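Local atomic coordinates of putative sesquiterpene cyclase (Kitasatospora setae, PDB entry 4MC3), a protein that catalyses the magnesium-dependent 1,11-cyclization of (2E,6E)-farnesyl diphosphate, with addition of water, to the sesquiterpene alcohol (2Z,6E)-hedycaryol. Residues R26-W31 against I70-I75. Numbering follows the deposited sequence.
Sequences RAMWEW and IGLKWI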
loop_
_atom_site.group_PDB
_atom_site.type_symbol
_atom_site.label_atom_id
_atom_site.label_comp_id
_atom_site.label_asym_id
_atom_site.label_seq_id
_atom_site.Cartn_x
_atom_site.Cartn_y
_atom_site.Cartn_z
ATOM N N ARG A 26 -4.356 -15.043 14.291
ATOM C CA ARG A 26 -4.850 -15.108 15.691
ATOM C C ARG A 26 -4.322 -13.918 16.508
ATOM O O ARG A 26 -5.063 -13.356 17.317
ATOM C CB ARG A 26 -4.457 -16.437 16.355
ATOM C CG ARG A 26 -5.393 -17.594 16.049
ATOM C CD ARG A 26 -5.118 -18.784 16.971
ATOM N NE ARG A 26 -3.731 -19.253 16.888
ATOM C CZ ARG A 26 -3.261 -20.109 15.964
ATOM N NH1 ARG A 26 -4.060 -20.601 15.014
ATOM N NH2 ARG A 26 -1.971 -20.470 15.979
ATOM N N ALA A 27 -3.053 -13.517 16.300
ATOM C CA ALA A 27 -2.513 -12.372 17.031
ATOM C C ALA A 27 -3.238 -11.084 16.577
ATOM O O ALA A 27 -3.508 -10.205 17.368
ATOM C CB ALA A 27 -1.035 -12.244 16.834
ATOM N N MET A 28 -3.511 -10.965 15.282
ATOM C CA MET A 28 -4.254 -9.807 14.770
ATOM C C MET A 28 -5.611 -9.663 15.434
ATOM O O MET A 28 -5.976 -8.598 15.942
ATOM C CB MET A 28 -4.438 -9.934 13.281
ATOM C CG MET A 28 -5.159 -8.772 12.628
ATOM S SD MET A 28 -5.734 -9.041 10.935
ATOM C CE MET A 28 -7.039 -10.286 11.216
ATOM N N TRP A 29 -6.365 -10.753 15.443
ATOM C CA TRP A 29 -7.701 -10.758 16.032
ATOM C C TRP A 29 -7.699 -10.470 17.516
ATOM O O TRP A 29 -8.587 -9.802 18.037
ATOM C CB TRP A 29 -8.393 -12.093 15.747
ATOM C CG TRP A 29 -9.097 -12.029 14.533
ATOM C CD1 TRP A 29 -8.761 -12.609 13.361
ATOM C CD2 TRP A 29 -10.230 -11.215 14.276
ATOM N NE1 TRP A 29 -9.635 -12.242 12.397
ATOM C CE2 TRP A 29 -10.560 -11.385 12.935
ATOM C CE3 TRP A 29 -11.033 -10.365 15.086
ATOM C CZ2 TRP A 29 -11.674 -10.776 12.356
ATOM C CZ3 TRP A 29 -12.122 -9.755 14.517
ATOM C CH2 TRP A 29 -12.436 -9.960 13.159
ATOM N N GLU A 30 -6.732 -11.007 18.216
ATOM C CA GLU A 30 -6.521 -10.665 19.606
ATOM C C GLU A 30 -6.311 -9.159 19.825
ATOM O O GLU A 30 -6.865 -8.544 20.751
ATOM C CB GLU A 30 -5.345 -11.474 20.034
ATOM C CG GLU A 30 -4.739 -11.125 21.332
ATOM C CD GLU A 30 -4.586 -12.345 22.183
ATOM O OE1 GLU A 30 -4.271 -13.497 21.724
ATOM O OE2 GLU A 30 -4.830 -12.095 23.338
ATOM N N TRP A 31 -5.537 -8.547 18.938
ATOM C CA TRP A 31 -5.278 -7.099 19.047
ATOM C C TRP A 31 -6.566 -6.317 18.725
ATOM O O TRP A 31 -6.904 -5.291 19.377
ATOM C CB TRP A 31 -4.113 -6.726 18.134
ATOM C CG TRP A 31 -3.745 -5.285 18.163
ATOM C CD1 TRP A 31 -2.916 -4.678 19.052
ATOM C CD2 TRP A 31 -4.137 -4.291 17.235
ATOM N NE1 TRP A 31 -2.798 -3.348 18.770
ATOM C CE2 TRP A 31 -3.532 -3.086 17.641
ATOM C CE3 TRP A 31 -4.930 -4.288 16.080
ATOM C CZ2 TRP A 31 -3.717 -1.907 16.943
ATOM C CZ3 TRP A 31 -5.089 -3.129 15.399
ATOM C CH2 TRP A 31 -4.508 -1.965 15.824
ATOM N N ILE A 70 2.788 -7.407 13.237
ATOM C CA ILE A 70 2.690 -5.967 13.278
ATOM C C ILE A 70 2.030 -5.449 11.991
ATOM O O ILE A 70 1.185 -4.570 12.021
ATOM C CB ILE A 70 4.023 -5.299 13.659
ATOM C CG1 ILE A 70 4.978 -5.267 12.599
ATOM C CG2 ILE A 70 4.671 -5.896 14.853
ATOM C CD1 ILE A 70 6.353 -4.842 13.037
ATOM N N GLY A 71 2.433 -5.984 10.855
ATOM C CA GLY A 71 1.808 -5.559 9.578
ATOM C C GLY A 71 0.298 -5.796 9.550
ATOM O O GLY A 71 -0.492 -4.960 9.094
ATOM N N LEU A 72 -0.143 -6.945 10.066
ATOM C CA LEU A 72 -1.583 -7.242 10.075
ATOM C C LEU A 72 -2.349 -6.255 10.999
ATOM O O LEU A 72 -3.497 -5.916 10.717
ATOM C CB LEU A 72 -1.858 -8.663 10.518
ATOM C CG LEU A 72 -1.437 -9.813 9.630
ATOM C CD1 LEU A 72 -2.085 -11.111 10.090
ATOM C CD2 LEU A 72 -1.710 -9.499 8.192
ATOM N N LYS A 73 -1.723 -5.815 12.112
ATOM C CA LYS A 73 -2.346 -4.799 12.954
ATOM C C LYS A 73 -2.584 -3.496 12.157
ATOM O O LYS A 73 -3.656 -2.906 12.227
ATOM C CB LYS A 73 -1.486 -4.519 14.218
ATOM C CG LYS A 73 -1.414 -5.735 15.155
ATOM C CD LYS A 73 -0.548 -5.451 16.355
ATOM C CE LYS A 73 -0.437 -6.672 17.231
ATOM N NZ LYS A 73 0.574 -6.452 18.333
ATOM N N TRP A 74 -1.574 -3.084 11.383
ATOM C CA TRP A 74 -1.755 -1.903 10.520
ATOM C C TRP A 74 -2.865 -2.083 9.492
ATOM O O TRP A 74 -3.644 -1.153 9.242
ATOM C CB TRP A 74 -0.405 -1.504 9.891
ATOM C CG TRP A 74 0.490 -0.804 10.808
ATOM C CD1 TRP A 74 1.444 -1.350 11.568
ATOM C CD2 TRP A 74 0.469 0.586 11.128
ATOM N NE1 TRP A 74 2.064 -0.389 12.348
ATOM C CE2 TRP A 74 1.482 0.820 12.070
ATOM C CE3 TRP A 74 -0.268 1.673 10.658
ATOM C CZ2 TRP A 74 1.704 2.094 12.641
ATOM C CZ3 TRP A 74 -0.051 2.911 11.185
ATOM C CH2 TRP A 74 0.919 3.134 12.166
ATOM N N ILE A 75 -2.916 -3.246 8.853
ATOM C CA ILE A 75 -3.990 -3.491 7.868
ATOM C C ILE A 75 -5.376 -3.508 8.525
ATOM O O ILE A 75 -6.311 -2.908 8.013
ATOM C CB ILE A 75 -3.713 -4.765 7.068
ATOM C CG1 ILE A 75 -2.453 -4.588 6.183
ATOM C CG2 ILE A 75 -4.929 -5.124 6.253
ATOM C CD1 ILE A 75 -2.071 -5.858 5.421
#
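One face of the Trp31 indole carries the aliphatic part of Lys73, which runs across it from the six-membered toward the five-membered ring. Lys73 CB and CG lie over the CE3 and CD2 region, near the ring junction, and CD lies 3.6 Å from the centroid of the five-membered ring, 10° off its normal, a CH-pi contact. Past the outer border of the six-membered ring, on the lysine chain's side and well out of the ring plane, Lys73 O lies 3.5 Å from Trp31 CZ3. Trp31 holds its CG anti to the backbone N (chi1 -180°), which carries its broad indole across to the other helix as a surface for the lysine methylenes. Lysine suits this place because its methylenes, extended beyond CG, can lie over the ring while the ammonium group continues past it; NZ has a long, weak ion pair with Glu129. Next to this CH-pi contact, Met28 meets Leu72 at about a right angle, its SD 3.9 Å from Leu72 CB and its CG 3.8 Å from Leu72 O. The unbranched methionine reaches both, and leucine is an apolar partner where both side chains are buried. No hydrogen bond joins the segments. The contact packs helix 21-35 against helix 65-84, whose Ile75 touches the bound nerolidol, in the all-helical class I terpene synthase fold; helix 52-59 borders Met28 and Leu72, and helix 118-131 touches Lys73 through Leu126.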